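Local coordinates for cobalamin biosynthesis protein CobN (Mycobacterium tuberculosis, PDB 7C6O) that probably acts as the large catalytic subunit of cobaltochelatase, the enzyme that inserts cobalt into the corrin ring during cobalamin biosynthesis, at residues A618-I626 with R1120-W1128; R989-P1000 with G1030-R1041. One frame throughout, in Å; residues are numbered along the deposited sequence.

Contact 1 (A618-I626 with R1120-W1128); sequences ARAETYGDI and RARVVNPRW
Tyr623 and Asn1125 are brought together by their first torsions, with Tyr623 CE1 3.8 Å from Asn1125 CG. In Tyr623, CG sits between the backbone N and the carbonyl carbon (chi1 61°), sending the ring across to the end of helix 1111-1123. In Asn1125, CG is anti to the backbone N (chi1 -171°), and the amide reaches back to Ala620. The tyrosine OH donates to Arg1120 O at 2.6 Å, in the carbonyl plane and on a lone pair. Water 3 donates to the same OH and accepts from Arg1120 NH1. Pro1126 CD lies over the ring face, 3.5 Å from the Tyr623 ring centroid, a CH-pi contact close to the ring normal. Four hydrogen bonds fix the rotation of the Asn1125 amide, two at ND2 and two at OD1. ND2 donates to Ala620 O at 3.1 Å, almost straight, and to Ala1121 O at 2.8 Å. OD1 accepts from Arg1127 N at 3.0 Å, the N-cap bond of helix 1126-1132, and from water 2, which also donates to Ala620 O. Ile626 CD1 rests on Arg1120 CD at 3.6 Å; the guanidinium beyond pairs with Asp666. Water 1 links Arg619 O to Arg1127 NE. Ala620 also bonds through its backbone to Val695, beside strand 696-698. The N-capped break between helices 1111-1123 and 1126-1132 is thereby joined to the link between strand 617-619 and helix 624-642.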
loop_
_atom_site.group_PDB
_atom_site.type_symbol
_atom_site.label_atom_id
_atom_site.label_comp_id
_atom_site.label_asym_id
_atom_site.label_seq_id
_atom_site.Cartn_x
_atom_site.Cartn_y
_atom_site.Cartn_z
ATOM N N ALA A 618 -18.097 6.306 -16.921
ATOM C CA ALA A 618 -19.058 6.134 -18.002
ATOM C C ALA A 618 -18.329 5.604 -19.228
ATOM O O ALA A 618 -17.104 5.701 -19.333
ATOM C CB ALA A 618 -19.781 7.446 -18.333
ATOM N N ARG A 619 -19.102 5.039 -20.155
ATOM C CA ARG A 619 -18.524 4.513 -21.384
ATOM C C ARG A 619 -17.926 5.645 -22.211
ATOM O O ARG A 619 -18.458 6.758 -22.246
ATOM C CB ARG A 619 -19.591 3.767 -22.188
ATOM C CG ARG A 619 -19.111 2.462 -22.801
ATOM C CD ARG A 619 -20.282 1.535 -23.114
ATOM N NE ARG A 619 -21.051 1.980 -24.270
ATOM C CZ ARG A 619 -21.047 1.370 -25.451
ATOM N NH1 ARG A 619 -20.316 0.279 -25.637
ATOM N NH2 ARG A 619 -21.779 1.848 -26.447
ATOM N N ALA A 620 -16.804 5.356 -22.878
ATOM C CA ALA A 620 -16.110 6.397 -23.633
ATOM C C ALA A 620 -16.937 6.873 -24.822
ATOM O O ALA A 620 -16.945 8.070 -25.136
ATOM C CB ALA A 620 -14.748 5.888 -24.103
ATOM N N GLU A 621 -17.630 5.949 -25.494
ATOM C CA GLU A 621 -18.443 6.227 -26.679
ATOM C C GLU A 621 -17.597 6.739 -27.842
ATOM O O GLU A 621 -16.369 6.825 -27.736
ATOM C CB GLU A 621 -19.562 7.222 -26.351
ATOM C CG GLU A 621 -20.615 6.687 -25.386
ATOM C CD GLU A 621 -21.303 5.427 -25.894
ATOM O OE1 GLU A 621 -21.666 4.570 -25.059
ATOM O OE2 GLU A 621 -21.482 5.288 -27.123
ATOM N N THR A 622 -18.239 7.068 -28.960
ATOM C CA THR A 622 -17.540 7.544 -30.144
ATOM C C THR A 622 -17.877 9.002 -30.421
ATOM O O THR A 622 -18.886 9.537 -29.952
ATOM C CB THR A 622 -17.882 6.699 -31.376
ATOM O OG1 THR A 622 -19.295 6.743 -31.611
ATOM C CG2 THR A 622 -17.450 5.262 -31.171
ATOM N N TYR A 623 -17.017 9.633 -31.214
ATOM C CA TYR A 623 -17.151 11.038 -31.564
ATOM C C TYR A 623 -16.343 11.289 -32.827
ATOM O O TYR A 623 -15.445 10.515 -33.168
ATOM C CB TYR A 623 -16.663 11.950 -30.432
ATOM C CG TYR A 623 -15.198 11.748 -30.108
ATOM C CD1 TYR A 623 -14.795 10.771 -29.206
ATOM C CD2 TYR A 623 -14.216 12.523 -30.718
ATOM C CE1 TYR A 623 -13.456 10.575 -28.914
ATOM C CE2 TYR A 623 -12.875 12.332 -30.434
ATOM C CZ TYR A 623 -12.502 11.356 -29.531
ATOM O OH TYR A 623 -11.169 11.167 -29.243
ATOM N N GLY A 624 -16.672 12.383 -33.509
ATOM C CA GLY A 624 -15.879 12.826 -34.646
ATOM C C GLY A 624 -15.674 11.741 -35.683
ATOM O O GLY A 624 -16.598 11.001 -36.040
ATOM N N ASP A 625 -14.435 11.629 -36.167
ATOM C CA ASP A 625 -14.147 10.695 -37.248
ATOM C C ASP A 625 -14.173 9.244 -36.790
ATOM O O ASP A 625 -14.306 8.346 -37.628
ATOM C CB ASP A 625 -12.795 11.025 -37.880
ATOM C CG ASP A 625 -12.873 12.209 -38.824
ATOM O OD1 ASP A 625 -13.967 12.457 -39.380
ATOM O OD2 ASP A 625 -11.842 12.888 -39.014
ATOM N N ILE A 626 -14.035 8.993 -35.487
ATOM C CA ILE A 626 -14.243 7.644 -34.973
ATOM C C ILE A 626 -15.696 7.232 -35.156
ATOM O O ILE A 626 -15.993 6.105 -35.573
ATOM C CB ILE A 626 -13.809 7.563 -33.497
ATOM C CG1 ILE A 626 -12.295 7.732 -33.375
ATOM C CG2 ILE A 626 -14.238 6.249 -32.883
ATOM C CD1 ILE A 626 -11.819 7.838 -31.945
ATOM N N ARG A 1120 -7.244 8.755 -27.715
ATOM C CA ARG A 1120 -8.541 8.955 -28.353
ATOM C C ARG A 1120 -9.700 8.694 -27.397
ATOM O O ARG A 1120 -10.695 9.424 -27.422
ATOM C CB ARG A 1120 -8.664 8.065 -29.588
ATOM C CG ARG A 1120 -7.709 8.425 -30.710
ATOM C CD ARG A 1120 -8.232 7.867 -32.011
ATOM N NE ARG A 1120 -7.261 7.921 -33.099
ATOM C CZ ARG A 1120 -7.210 8.883 -34.012
ATOM N NH1 ARG A 1120 -8.069 9.893 -33.969
ATOM N NH2 ARG A 1120 -6.295 8.831 -34.972
ATOM N N ALA A 1121 -9.601 7.662 -26.551
ATOM C CA ALA A 1121 -10.720 7.330 -25.678
ATOM C C ALA A 1121 -10.865 8.289 -24.503
ATOM O O ALA A 1121 -11.960 8.388 -23.936
ATOM C CB ALA A 1121 -10.588 5.896 -25.153
ATOM N N ARG A 1122 -9.802 9.000 -24.124
ATOM C CA ARG A 1122 -9.871 9.826 -22.926
ATOM C C ARG A 1122 -9.275 11.213 -23.141
ATOM O O ARG A 1122 -9.953 12.218 -22.907
ATOM C CB ARG A 1122 -9.167 9.117 -21.763
ATOM C CG ARG A 1122 -9.594 9.593 -20.376
ATOM C CD ARG A 1122 -8.694 10.699 -19.856
ATOM N NE ARG A 1122 -7.325 10.236 -19.641
ATOM C CZ ARG A 1122 -6.295 11.040 -19.398
ATOM N NH1 ARG A 1122 -6.477 12.355 -19.346
ATOM N NH2 ARG A 1122 -5.081 10.531 -19.215
ATOM N N VAL A 1123 -8.018 11.274 -23.597
ATOM C CA VAL A 1123 -7.254 12.522 -23.563
ATOM C C VAL A 1123 -7.970 13.626 -24.337
ATOM O O VAL A 1123 -8.159 14.737 -23.828
ATOM C CB VAL A 1123 -5.828 12.296 -24.095
ATOM C CG1 VAL A 1123 -5.084 13.617 -24.203
ATOM C CG2 VAL A 1123 -5.070 11.333 -23.186
ATOM N N VAL A 1124 -8.373 13.344 -25.572
ATOM C CA VAL A 1124 -9.073 14.326 -26.393
ATOM C C VAL A 1124 -10.531 13.928 -26.620
ATOM O O VAL A 1124 -11.172 14.415 -27.554
ATOM C CB VAL A 1124 -8.346 14.570 -27.727
ATOM C CG1 VAL A 1124 -6.983 15.197 -27.478
ATOM C CG2 VAL A 1124 -8.209 13.276 -28.510
ATOM N N ASN A 1125 -11.059 13.047 -25.783
ATOM C CA ASN A 1125 -12.472 12.698 -25.835
ATOM C C ASN A 1125 -13.292 13.879 -25.334
ATOM O O ASN A 1125 -13.129 14.283 -24.175
ATOM C CB ASN A 1125 -12.731 11.454 -24.984
ATOM C CG ASN A 1125 -14.130 10.899 -25.162
ATOM O OD1 ASN A 1125 -15.078 11.632 -25.435
ATOM N ND2 ASN A 1125 -14.263 9.587 -25.003
ATOM N N PRO A 1126 -14.174 14.460 -26.153
ATOM C CA PRO A 1126 -14.933 15.633 -25.688
ATOM C C PRO A 1126 -15.757 15.367 -24.442
ATOM O O PRO A 1126 -16.003 16.299 -23.667
ATOM C CB PRO A 1126 -15.817 15.984 -26.896
ATOM C CG PRO A 1126 -15.860 14.738 -27.727
ATOM C CD PRO A 1126 -14.529 14.075 -27.528
ATOM N N ARG A 1127 -16.178 14.119 -24.213
ATOM C CA ARG A 1127 -16.927 13.806 -22.999
ATOM C C ARG A 1127 -16.056 13.957 -21.758
ATOM O O ARG A 1127 -16.517 14.463 -20.728
ATOM C CB ARG A 1127 -17.502 12.390 -23.081
ATOM C CG ARG A 1127 -18.658 12.238 -24.058
ATOM C CD ARG A 1127 -19.185 10.809 -24.069
ATOM N NE ARG A 1127 -19.390 10.297 -22.716
ATOM C CZ ARG A 1127 -20.458 10.558 -21.968
ATOM N NH1 ARG A 1127 -21.428 11.331 -22.439
ATOM N NH2 ARG A 1127 -20.557 10.050 -20.749
ATOM N N TRP A 1128 -14.794 13.526 -21.837
ATOM C CA TRP A 1128 -13.899 13.668 -20.693
ATOM C C TRP A 1128 -13.486 15.118 -20.487
ATOM O O TRP A 1128 -13.421 15.594 -19.348
ATOM C CB TRP A 1128 -12.661 12.789 -20.864
ATOM C CG TRP A 1128 -11.715 12.920 -19.711
ATOM C CD1 TRP A 1128 -11.801 12.288 -18.505
ATOM C CD2 TRP A 1128 -10.557 13.759 -19.643
ATOM N NE1 TRP A 1128 -10.764 12.674 -17.691
ATOM C CE2 TRP A 1128 -9.983 13.575 -18.368
ATOM C CE3 TRP A 1128 -9.947 14.644 -20.536
ATOM C CZ2 TRP A 1128 -8.829 14.243 -17.966
ATOM C CZ3 TRP A 1128 -8.797 15.303 -20.136
ATOM C CH2 TRP A 1128 -8.252 15.101 -18.862
HETATM O O HOH W 1 -17.793 9.013 -20.852
HETATM O O HOH W 2 -17.312 10.383 -26.853
HETATM O O HOH W 3 -9.925 10.998 -32.001
#

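Contact 2 (R989-P1000 with G1030-R1041); sequences RRATTRIFGSKP and GGFAYGRDLDGR
Strand 995-997 and the short, weakly bonded strand 1032-1034 run antiparallel but strongly splayed, with 128° between their directions and axes 4.5 Å apart at closest approach. Phe996 and Ala1033 form the non-hydrogen-bonded pair. Flanking it, Tyr1034 N donates to Ile995 O and Gly997 N to Phe1032 O, both at 2.9 Å. Near the start of the pairing, water 5 bridges Ile995 N and Tyr1034 O. Gly1040 and Arg1041 both face Ala1033, a G1 bulge that overlaps the end of the type I' turn from Leu1038 to Arg1041.

Tyr1034 turns its ring edge to the other strand. Its OH donates to Ser998 O at 2.5 Å, nearly along the C=O axis, and is also hydrogen-bonded to Arg945 NH1. Gly1040 CA lies over one face of this ring, offset toward its rim. Pro1000 CD packs 3.2 Å from Gly1040 O. Lys999 lays CB over the Phe1032 ring, 3.7 Å from its centroid; its extended chain continues to a salt bridge with Asp525. From the short helix 988-991, Arg989 reaches across with CG anti to the backbone N (chi1 169°) and bends at the next two torsions. NH1 donates to Arg1036 O at 2.8 Å, aimed at a lone pair within the carbonyl plane, while NH2 pairs with Asp956. Leu1038 CD1 sits over the guanidinium face, 3.8 Å from Arg989 CZ. Water 4 accepts from Arg1041 NH2 and donates to Thr993 OG1. Strand 1032-1034 belongs to a beta hairpin with 1041-1042 that ends the mixed sheet on this side. Its partner 995-997 runs parallel to 935-940.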
loop_
_atom_site.group_PDB
_atom_site.type_symbol
_atom_site.label_atom_id
_atom_site.label_comp_id
_atom_site.label_asym_id
_atom_site.label_seq_id
_atom_site.Cartn_x
_atom_site.Cartn_y
_atom_site.Cartn_z
ATOM N N ARG A 989 26.229 -15.492 -6.931
ATOM C CA ARG A 989 25.149 -14.629 -6.456
ATOM C C ARG A 989 24.890 -13.484 -7.426
ATOM O O ARG A 989 23.734 -13.129 -7.688
ATOM C CB ARG A 989 25.478 -14.096 -5.059
ATOM C CG ARG A 989 24.559 -12.978 -4.558
ATOM C CD ARG A 989 23.164 -13.478 -4.159
ATOM N NE ARG A 989 22.285 -13.664 -5.312
ATOM C CZ ARG A 989 20.971 -13.853 -5.229
ATOM N NH1 ARG A 989 20.372 -13.875 -4.045
ATOM N NH2 ARG A 989 20.253 -14.016 -6.333
ATOM N N ARG A 990 25.953 -12.893 -7.978
ATOM C CA ARG A 990 25.767 -11.843 -8.974
ATOM C C ARG A 990 25.111 -12.392 -10.235
ATOM O O ARG A 990 24.264 -11.727 -10.844
ATOM C CB ARG A 990 27.106 -11.189 -9.314
ATOM C CG ARG A 990 27.718 -10.368 -8.190
ATOM C CD ARG A 990 28.915 -9.584 -8.707
ATOM N NE ARG A 990 28.556 -8.810 -9.892
ATOM C CZ ARG A 990 29.431 -8.206 -10.688
ATOM N NH1 ARG A 990 30.729 -8.282 -10.431
ATOM N NH2 ARG A 990 29.006 -7.529 -11.745
ATOM N N ALA A 991 25.480 -13.612 -10.634
ATOM C CA ALA A 991 24.970 -14.189 -11.872
ATOM C C ALA A 991 23.481 -14.505 -11.810
ATOM O O ALA A 991 22.847 -14.627 -12.862
ATOM C CB ALA A 991 25.755 -15.455 -12.221
ATOM N N THR A 992 22.909 -14.644 -10.616
ATOM C CA THR A 992 21.483 -14.911 -10.467
ATOM C C THR A 992 20.711 -13.697 -9.964
ATOM O O THR A 992 19.549 -13.836 -9.566
ATOM C CB THR A 992 21.255 -16.094 -9.526
ATOM O OG1 THR A 992 21.817 -15.801 -8.240
ATOM C CG2 THR A 992 21.898 -17.355 -10.092
ATOM N N THR A 993 21.325 -12.518 -9.966
ATOM C CA THR A 993 20.654 -11.310 -9.508
ATOM C C THR A 993 19.686 -10.834 -10.583
ATOM O O THR A 993 20.085 -10.617 -11.732
ATOM C CB THR A 993 21.676 -10.228 -9.171
ATOM O OG1 THR A 993 22.475 -10.659 -8.061
ATOM C CG2 THR A 993 20.980 -8.929 -8.804
ATOM N N ARG A 994 18.413 -10.686 -10.210
ATOM C CA ARG A 994 17.372 -10.250 -11.141
ATOM C C ARG A 994 16.442 -9.179 -10.589
ATOM O O ARG A 994 15.752 -8.530 -11.385
ATOM C CB ARG A 994 16.519 -11.445 -11.592
ATOM C CG ARG A 994 17.248 -12.464 -12.451
ATOM C CD ARG A 994 17.682 -11.866 -13.777
ATOM N NE ARG A 994 18.244 -12.878 -14.670
ATOM C CZ ARG A 994 19.511 -13.280 -14.642
ATOM N NH1 ARG A 994 20.356 -12.760 -13.759
ATOM N NH2 ARG A 994 19.935 -14.205 -15.494
ATOM N N ILE A 995 16.380 -8.967 -9.278
ATOM C CA ILE A 995 15.404 -8.074 -8.664
ATOM C C ILE A 995 16.103 -6.778 -8.274
ATOM O O ILE A 995 17.065 -6.790 -7.495
ATOM C CB ILE A 995 14.740 -8.729 -7.446
ATOM C CG1 ILE A 995 14.218 -10.121 -7.806
ATOM C CG2 ILE A 995 13.607 -7.850 -6.922
ATOM C CD1 ILE A 995 13.724 -10.907 -6.617
ATOM N N PHE A 996 15.612 -5.660 -8.796
ATOM C CA PHE A 996 16.173 -4.351 -8.500
ATOM C C PHE A 996 15.072 -3.435 -7.981
ATOM O O PHE A 996 13.891 -3.642 -8.267
ATOM C CB PHE A 996 16.850 -3.752 -9.740
ATOM C CG PHE A 996 17.942 -4.622 -10.299
ATOM C CD1 PHE A 996 19.254 -4.467 -9.878
ATOM C CD2 PHE A 996 17.652 -5.615 -11.221
ATOM C CE1 PHE A 996 20.260 -5.279 -10.380
ATOM C CE2 PHE A 996 18.652 -6.431 -11.726
ATOM C CZ PHE A 996 19.957 -6.260 -11.306
ATOM N N GLY A 997 15.465 -2.438 -7.195
ATOM C CA GLY A 997 14.489 -1.540 -6.617
ATOM C C GLY A 997 15.117 -0.259 -6.117
ATOM O O GLY A 997 16.301 0.003 -6.335
ATOM N N SER A 998 14.293 0.544 -5.442
ATOM C CA SER A 998 14.754 1.795 -4.858
ATOM C C SER A 998 15.894 1.547 -3.877
ATOM O O SER A 998 16.009 0.472 -3.284
ATOM C CB SER A 998 13.602 2.504 -4.137
ATOM O OG SER A 998 12.654 3.025 -5.055
ATOM N N LYS A 999 16.743 2.558 -3.714
ATOM C CA LYS A 999 17.797 2.492 -2.713
ATOM C C LYS A 999 17.184 2.204 -1.344
ATOM O O LYS A 999 16.124 2.753 -1.013
ATOM C CB LYS A 999 18.582 3.807 -2.676
ATOM C CG LYS A 999 19.741 3.829 -1.687
ATOM C CD LYS A 999 20.561 5.105 -1.807
ATOM C CE LYS A 999 21.763 5.074 -0.870
ATOM N NZ LYS A 999 22.592 6.310 -0.954
ATOM N N PRO A 1000 17.800 1.332 -0.542
ATOM C CA PRO A 1000 17.264 1.053 0.796
ATOM C C PRO A 1000 17.059 2.336 1.582
ATOM O O PRO A 1000 17.885 3.251 1.545
ATOM C CB PRO A 1000 18.342 0.173 1.436
ATOM C CG PRO A 1000 19.044 -0.450 0.296
ATOM C CD PRO A 1000 19.008 0.540 -0.831
ATOM N N GLY A 1030 17.354 3.323 -8.808
ATOM C CA GLY A 1030 16.892 1.948 -8.830
ATOM C C GLY A 1030 17.955 0.896 -9.084
ATOM O O GLY A 1030 17.628 -0.275 -9.305
ATOM N N GLY A 1031 19.226 1.287 -9.043
ATOM C CA GLY A 1031 20.307 0.350 -9.291
ATOM C C GLY A 1031 20.743 -0.410 -8.054
ATOM O O GLY A 1031 21.933 -0.447 -7.726
ATOM N N PHE A 1032 19.789 -1.037 -7.371
ATOM C CA PHE A 1032 20.033 -1.707 -6.099
ATOM C C PHE A 1032 19.354 -3.067 -6.110
ATOM O O PHE A 1032 18.179 -3.175 -6.474
ATOM C CB PHE A 1032 19.533 -0.838 -4.939
ATOM C CG PHE A 1032 20.154 0.526 -4.921
ATOM C CD1 PHE A 1032 19.585 1.571 -5.632
ATOM C CD2 PHE A 1032 21.338 0.752 -4.234
ATOM C CE1 PHE A 1032 20.173 2.822 -5.640
ATOM C CE2 PHE A 1032 21.931 2.002 -4.239
ATOM C CZ PHE A 1032 21.348 3.037 -4.941
ATOM N N ALA A 1033 20.092 -4.101 -5.713
ATOM C CA ALA A 1033 19.660 -5.484 -5.863
ATOM C C ALA A 1033 19.007 -5.995 -4.587
ATOM O O ALA A 1033 19.497 -5.745 -3.482
ATOM C CB ALA A 1033 20.843 -6.380 -6.231
ATOM N N TYR A 1034 17.908 -6.731 -4.745
ATOM C CA TYR A 1034 17.169 -7.288 -3.623
ATOM C C TYR A 1034 17.062 -8.798 -3.764
ATOM O O TYR A 1034 17.060 -9.339 -4.874
ATOM C CB TYR A 1034 15.778 -6.653 -3.505
ATOM C CG TYR A 1034 15.852 -5.239 -2.982
ATOM C CD1 TYR A 1034 15.815 -4.984 -1.618
ATOM C CD2 TYR A 1034 16.003 -4.161 -3.848
ATOM C CE1 TYR A 1034 15.905 -3.694 -1.130
ATOM C CE2 TYR A 1034 16.093 -2.865 -3.369
ATOM C CZ TYR A 1034 16.042 -2.638 -2.008
ATOM O OH TYR A 1034 16.133 -1.354 -1.522
ATOM N N GLY A 1035 16.975 -9.471 -2.624
ATOM C CA GLY A 1035 17.011 -10.914 -2.544
ATOM C C GLY A 1035 17.933 -11.373 -1.438
ATOM O O GLY A 1035 18.498 -10.578 -0.689
ATOM N N ARG A 1036 18.084 -12.693 -1.345
ATOM C CA ARG A 1036 18.908 -13.278 -0.292
ATOM C C ARG A 1036 20.360 -12.836 -0.434
ATOM O O ARG A 1036 20.961 -12.968 -1.505
ATOM C CB ARG A 1036 18.815 -14.803 -0.328
ATOM C CG ARG A 1036 17.435 -15.365 -0.006
ATOM C CD ARG A 1036 17.510 -16.870 0.243
ATOM N NE ARG A 1036 16.200 -17.516 0.194
ATOM C CZ ARG A 1036 15.428 -17.726 1.255
ATOM N NH1 ARG A 1036 15.827 -17.333 2.457
ATOM N NH2 ARG A 1036 14.252 -18.327 1.114
ATOM N N ASP A 1037 20.919 -12.309 0.657
ATOM C CA ASP A 1037 22.284 -11.783 0.713
ATOM C C ASP A 1037 22.493 -10.598 -0.227
ATOM O O ASP A 1037 23.633 -10.248 -0.544
ATOM C CB ASP A 1037 23.321 -12.873 0.422
ATOM C CG ASP A 1037 23.249 -14.020 1.408
ATOM O OD1 ASP A 1037 23.007 -13.761 2.606
ATOM O OD2 ASP A 1037 23.427 -15.181 0.982
ATOM N N LEU A 1038 21.410 -9.971 -0.684
ATOM C CA LEU A 1038 21.487 -8.748 -1.472
ATOM C C LEU A 1038 21.016 -7.543 -0.667
ATOM O O LEU A 1038 21.808 -6.635 -0.397
ATOM C CB LEU A 1038 20.666 -8.903 -2.761
ATOM C CG LEU A 1038 21.162 -10.001 -3.704
ATOM C CD1 LEU A 1038 20.241 -10.154 -4.902
ATOM C CD2 LEU A 1038 22.588 -9.711 -4.156
ATOM N N ASP A 1039 19.736 -7.511 -0.293
ATOM C CA ASP A 1039 19.204 -6.571 0.698
ATOM C C ASP A 1039 19.425 -5.110 0.308
ATOM O O ASP A 1039 19.627 -4.250 1.170
ATOM C CB ASP A 1039 19.797 -6.847 2.081
ATOM C CG ASP A 1039 19.513 -8.255 2.560
ATOM O OD1 ASP A 1039 18.367 -8.722 2.394
ATOM O OD2 ASP A 1039 20.438 -8.898 3.094
ATOM N N GLY A 1040 19.386 -4.809 -0.985
ATOM C CA GLY A 1040 19.465 -3.438 -1.439
ATOM C C GLY A 1040 20.853 -2.897 -1.691
ATOM O O GLY A 1040 21.002 -1.679 -1.859
ATOM N N ARG A 1041 21.876 -3.748 -1.728
ATOM C CA ARG A 1041 23.212 -3.267 -2.046
ATOM C C ARG A 1041 23.247 -2.720 -3.469
ATOM O O ARG A 1041 22.509 -3.171 -4.349
ATOM C CB ARG A 1041 24.239 -4.390 -1.890
ATOM C CG ARG A 1041 24.187 -5.447 -2.986
ATOM C CD ARG A 1041 25.218 -6.540 -2.748
ATOM N NE ARG A 1041 25.339 -7.442 -3.891
ATOM C CZ ARG A 1041 26.017 -8.586 -3.870
ATOM N NH1 ARG A 1041 26.633 -8.976 -2.761
ATOM N NH2 ARG A 1041 26.076 -9.346 -4.957
HETATM O O HOH W 4 24.315 -8.761 -7.244
HETATM O O HOH W 5 17.755 -10.544 -7.212
#

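Overall arrangement
Contacts 1 and 2 are separate parts of one chain. Their centres are about 43 Å apart and their nearest atoms about 24 Å apart, so they do not touch. Contact 1 joins segments almost 500 residues apart, and both segments of contact 2 fall in the sequence between them. Contact 1 is peripheral, its centre about 32 Å from the chain centre; contact 2 is more central and more buried, at about 21 Å. A chain connection exists through the mixed sheet of contact 2: the strand at the far end of that sheet, 1107-1110, leads directly into helix 1111-1123 of contact 1. Neither contact includes Asp125 or Ser127, which bind the sodium ion.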